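Local coordinates for protein succinate--CoA ligase subunit alpha (Campylobacter jejuni, PDB 6MEL) that is the alpha subunit of a CoA ligase, a two-domain protein whose N-terminal part is a Rossmann-type CoA-binding domain, at residues A[4-9]-A[130-135]. Residues are numbered along the deposited sequence; the frame is centred on the assembly and turned at random.
Sequences LVNKNT and SEECKL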
ATOM      1  N   LEU A   4      -3.406  26.688   2.955  1.00 42.79           N
ATOM      2  CA  LEU A   4      -4.224  26.098   1.887  1.00 44.51           C
ATOM      3  C   LEU A   4      -5.726  26.358   2.049  1.00 44.53           C
ATOM      4  O   LEU A   4      -6.399  26.551   1.090  1.00 44.41           O
ATOM      5  CB  LEU A   4      -3.946  24.594   1.782  1.00 43.48           C
ATOM      6  CG  LEU A   4      -2.538  24.236   1.293  1.00 43.99           C
ATOM      7  CD1 LEU A   4      -2.362  22.736   1.257  1.00 43.15           C
ATOM      8  CD2 LEU A   4      -2.287  24.832  -0.100  1.00 45.63           C
ATOM      9  N   VAL A   5      -6.276  26.190   3.241  1.00 45.31           N
ATOM     10  CA  VAL A   5      -7.702  26.314   3.399  1.00 45.34           C
ATOM     11  C   VAL A   5      -7.952  27.099   4.685  1.00 46.32           C
ATOM     12  O   VAL A   5      -7.120  27.090   5.635  1.00 42.34           O
ATOM     13  CB  VAL A   5      -8.422  24.956   3.444  1.00 44.58           C
ATOM     14  CG1 VAL A   5      -8.291  24.187   2.127  1.00 47.40           C
ATOM     15  CG2 VAL A   5      -7.960  24.103   4.626  1.00 44.21           C
ATOM     16  N   ASN A   6      -9.124  27.732   4.707  1.00 46.30           N
ATOM     17  CA  ASN A   6      -9.593  28.521   5.855  1.00 49.77           C
ATOM     18  C   ASN A   6     -11.117  28.622   5.804  1.00 49.14           C
ATOM     19  O   ASN A   6     -11.773  28.016   4.947  1.00 46.15           O
ATOM     20  CB  ASN A   6      -8.932  29.896   5.893  1.00 51.90           C
ATOM     21  CG  ASN A   6      -9.354  30.772   4.730  1.00 53.91           C
ATOM     22  OD1 ASN A   6     -10.484  30.732   4.241  1.00 57.22           O
ATOM     23  ND2 ASN A   6      -8.449  31.617   4.302  1.00 55.41           N
ATOM     24  N   LYS A   7     -11.692  29.380   6.748  1.00 52.77           N
ATOM     25  CA  LYS A   7     -13.154  29.376   6.955  1.00 53.54           C
ATOM     26  C   LYS A   7     -13.914  29.883   5.728  1.00 49.35           C
ATOM     27  O   LYS A   7     -15.093  29.554   5.605  1.00 53.45           O
ATOM     28  CB  LYS A   7     -13.553  30.245   8.153  1.00 63.31           C
ATOM     29  CG  LYS A   7     -13.238  31.719   7.979  1.00 67.77           C
ATOM     30  CD  LYS A   7     -13.374  32.524   9.240  1.00 74.41           C
ATOM     31  CE  LYS A   7     -12.372  33.654   9.251  1.00 80.72           C
ATOM     32  NZ  LYS A   7     -12.899  34.815  10.004  1.00 90.12           N
ATOM     33  N   ASN A   8     -13.252  30.657   4.849  1.00 47.71           N
ATOM     34  CA  ASN A   8     -13.883  31.249   3.678  1.00 50.21           C
ATOM     35  C   ASN A   8     -13.707  30.369   2.442  1.00 50.32           C
ATOM     36  O   ASN A   8     -14.399  30.578   1.478  1.00 49.01           O
ATOM     37  CB  ASN A   8     -13.326  32.644   3.363  1.00 53.87           C
ATOM     38  CG  ASN A   8     -13.594  33.605   4.511  1.00 60.22           C
ATOM     39  OD1 ASN A   8     -14.663  33.570   5.129  1.00 57.87           O
ATOM     40  ND2 ASN A   8     -12.590  34.380   4.878  1.00 65.06           N
ATOM     41  N   THR A   9     -12.763  29.420   2.458  1.00 48.05           N
ATOM     42  CA  THR A   9     -12.531  28.615   1.236  1.00 47.00           C
ATOM     43  C   THR A   9     -13.868  27.983   0.785  1.00 43.06           C
ATOM     44  O   THR A   9     -14.481  27.264   1.527  1.00 44.00           O
ATOM     45  CB  THR A   9     -11.507  27.508   1.510  1.00 46.05           C
ATOM     46  OG1 THR A   9     -10.343  28.084   2.111  1.00 45.38           O
ATOM     47  CG2 THR A   9     -11.158  26.735   0.257  1.00 47.90           C
ATOM     48  N   SER A 130      -7.452  24.204  12.226  1.00 40.26           N
ATOM     49  CA  SER A 130      -8.015  24.094  13.568  1.00 42.55           C
ATOM     50  C   SER A 130      -9.013  25.235  13.827  1.00 43.49           C
ATOM     51  O   SER A 130      -8.715  26.376  13.571  1.00 41.27           O
ATOM     52  CB  SER A 130      -6.927  24.100  14.597  1.00 43.81           C
ATOM     53  OG  SER A 130      -5.996  23.081  14.353  1.00 43.23           O
ATOM     54  N   GLU A 131     -10.227  24.856  14.225  1.00 47.04           N
ATOM     55  CA  GLU A 131     -11.295  25.769  14.631  1.00 53.81           C
ATOM     56  C   GLU A 131     -11.682  26.691  13.477  1.00 53.34           C
ATOM     57  O   GLU A 131     -12.284  27.699  13.720  1.00 51.98           O
ATOM     58  CB  GLU A 131     -10.878  26.591  15.858  1.00 52.15           C
ATOM     59  CG  GLU A 131     -10.620  25.754  17.111  1.00 55.65           C
ATOM     60  CD  GLU A 131      -9.974  26.560  18.246  1.00 60.12           C
ATOM     61  OE1 GLU A 131     -10.134  27.788  18.242  1.00 64.33           O
ATOM     62  OE2 GLU A 131      -9.225  25.990  19.062  1.00 55.27           O
ATOM     63  N   GLU A 132     -11.375  26.336  12.220  1.00 50.56           N
ATOM     64  CA  GLU A 132     -11.822  27.165  11.107  1.00 47.88           C
ATOM     65  C   GLU A 132     -12.571  26.327  10.073  1.00 47.52           C
ATOM     66  O   GLU A 132     -13.619  26.734   9.587  1.00 43.77           O
ATOM     67  CB  GLU A 132     -10.650  27.861  10.430  1.00 54.03           C
ATOM     68  CG  GLU A 132     -10.254  29.213  11.007  1.00 61.33           C
ATOM     69  CD  GLU A 132      -9.373  30.021  10.045  1.00 67.41           C
ATOM     70  OE1 GLU A 132      -9.897  30.527   8.980  1.00 63.08           O
ATOM     71  OE2 GLU A 132      -8.145  30.120  10.321  1.00 69.50           O
ATOM     72  N   CYS A 133     -11.967  25.213   9.633  1.00 46.28           N
ATOM     73  CA  CYS A 133     -12.580  24.393   8.602  1.00 45.63           C
ATOM     74  C   CYS A 133     -11.907  23.029   8.566  1.00 43.34           C
ATOM     75  O   CYS A 133     -10.733  22.862   8.949  1.00 44.00           O
ATOM     76  CB  CYS A 133     -12.472  25.027   7.223  1.00 48.40           C
ATOM     77  SG  CYS A 133     -10.773  25.112   6.611  1.00 50.39           S
ATOM     78  N   LYS A 134     -12.656  22.063   8.069  1.00 43.16           N
ATOM     79  CA  LYS A 134     -12.116  20.735   7.861  1.00 44.82           C
ATOM     80  C   LYS A 134     -12.718  20.135   6.586  1.00 42.09           C
ATOM     81  O   LYS A 134     -13.906  20.314   6.287  1.00 41.80           O
ATOM     82  CB  LYS A 134     -12.317  19.896   9.127  1.00 43.89           C
ATOM     83  CG  LYS A 134     -13.586  19.070   9.201  1.00 44.22           C
ATOM     84  CD  LYS A 134     -13.674  18.285  10.470  1.00 42.84           C
ATOM     85  CE  LYS A 134     -14.879  17.363  10.581  1.00 44.84           C
ATOM     86  NZ  LYS A 134     -14.637  16.091   9.854  1.00 48.72           N
ATOM     87  N   LEU A 135     -11.859  19.481   5.802  1.00 39.26           N
ATOM     88  CA  LEU A 135     -12.268  18.841   4.534  1.00 38.40           C
ATOM     89  C   LEU A 135     -11.821  17.390   4.617  1.00 37.91           C
ATOM     90  O   LEU A 135     -10.637  17.078   4.380  1.00 36.75           O
ATOM     91  CB  LEU A 135     -11.597  19.518   3.345  1.00 39.41           C
ATOM     92  CG  LEU A 135     -12.076  20.908   2.914  1.00 41.94           C
ATOM     93  CD1 LEU A 135     -11.616  21.977   3.890  1.00 44.11           C
ATOM     94  CD2 LEU A 135     -11.512  21.229   1.555  1.00 42.59           C
TER
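Val5 and Cys133 meet where the loop leading into strand 10-14 of the Rossmann-type CoA-binding domain crosses the edge strand 133-136 of the second sheet. The contact ties this loop to that edge strand. Its tight side is apolar and buried. CG2 of Val5 lies 3.6 Å from SG of Cys133. Leu135 CD1 lies farther out, 4.3 Å from Val5 CG2. Cys133 has SG between its backbone N and carbonyl carbon (chi1 67°), which turns the sulfur to the loop. Leu135 and Val5 also pack on Ile127 of the neighbouring strand. Glu132 and Cys133 form a classic beta bulge opposite Thr129, whose hydroxyl is hydrogen-bonded to the carbonyl O of Val5.

The other side is polar. Asn6 CB still lies close to Glu132 OE1, at 3.3 Å. The end of the exposed Lys7 is looser: its NZ stays 5.3 Å from Glu132 OE1, too far for a salt bridge. Asn6 starts a type I turn that ends at Thr9. Asn6 OD1 accepts from Asn8 N at 2.8 Å, which makes an Asx turn, and Asn6 N donates to Thr9 OG1. Lys7 N donates a hydrogen bond to Glu132 OE1 (3.1 Å, N-H...O angle 158°), meeting the anti side 35° out of the carboxylate plane.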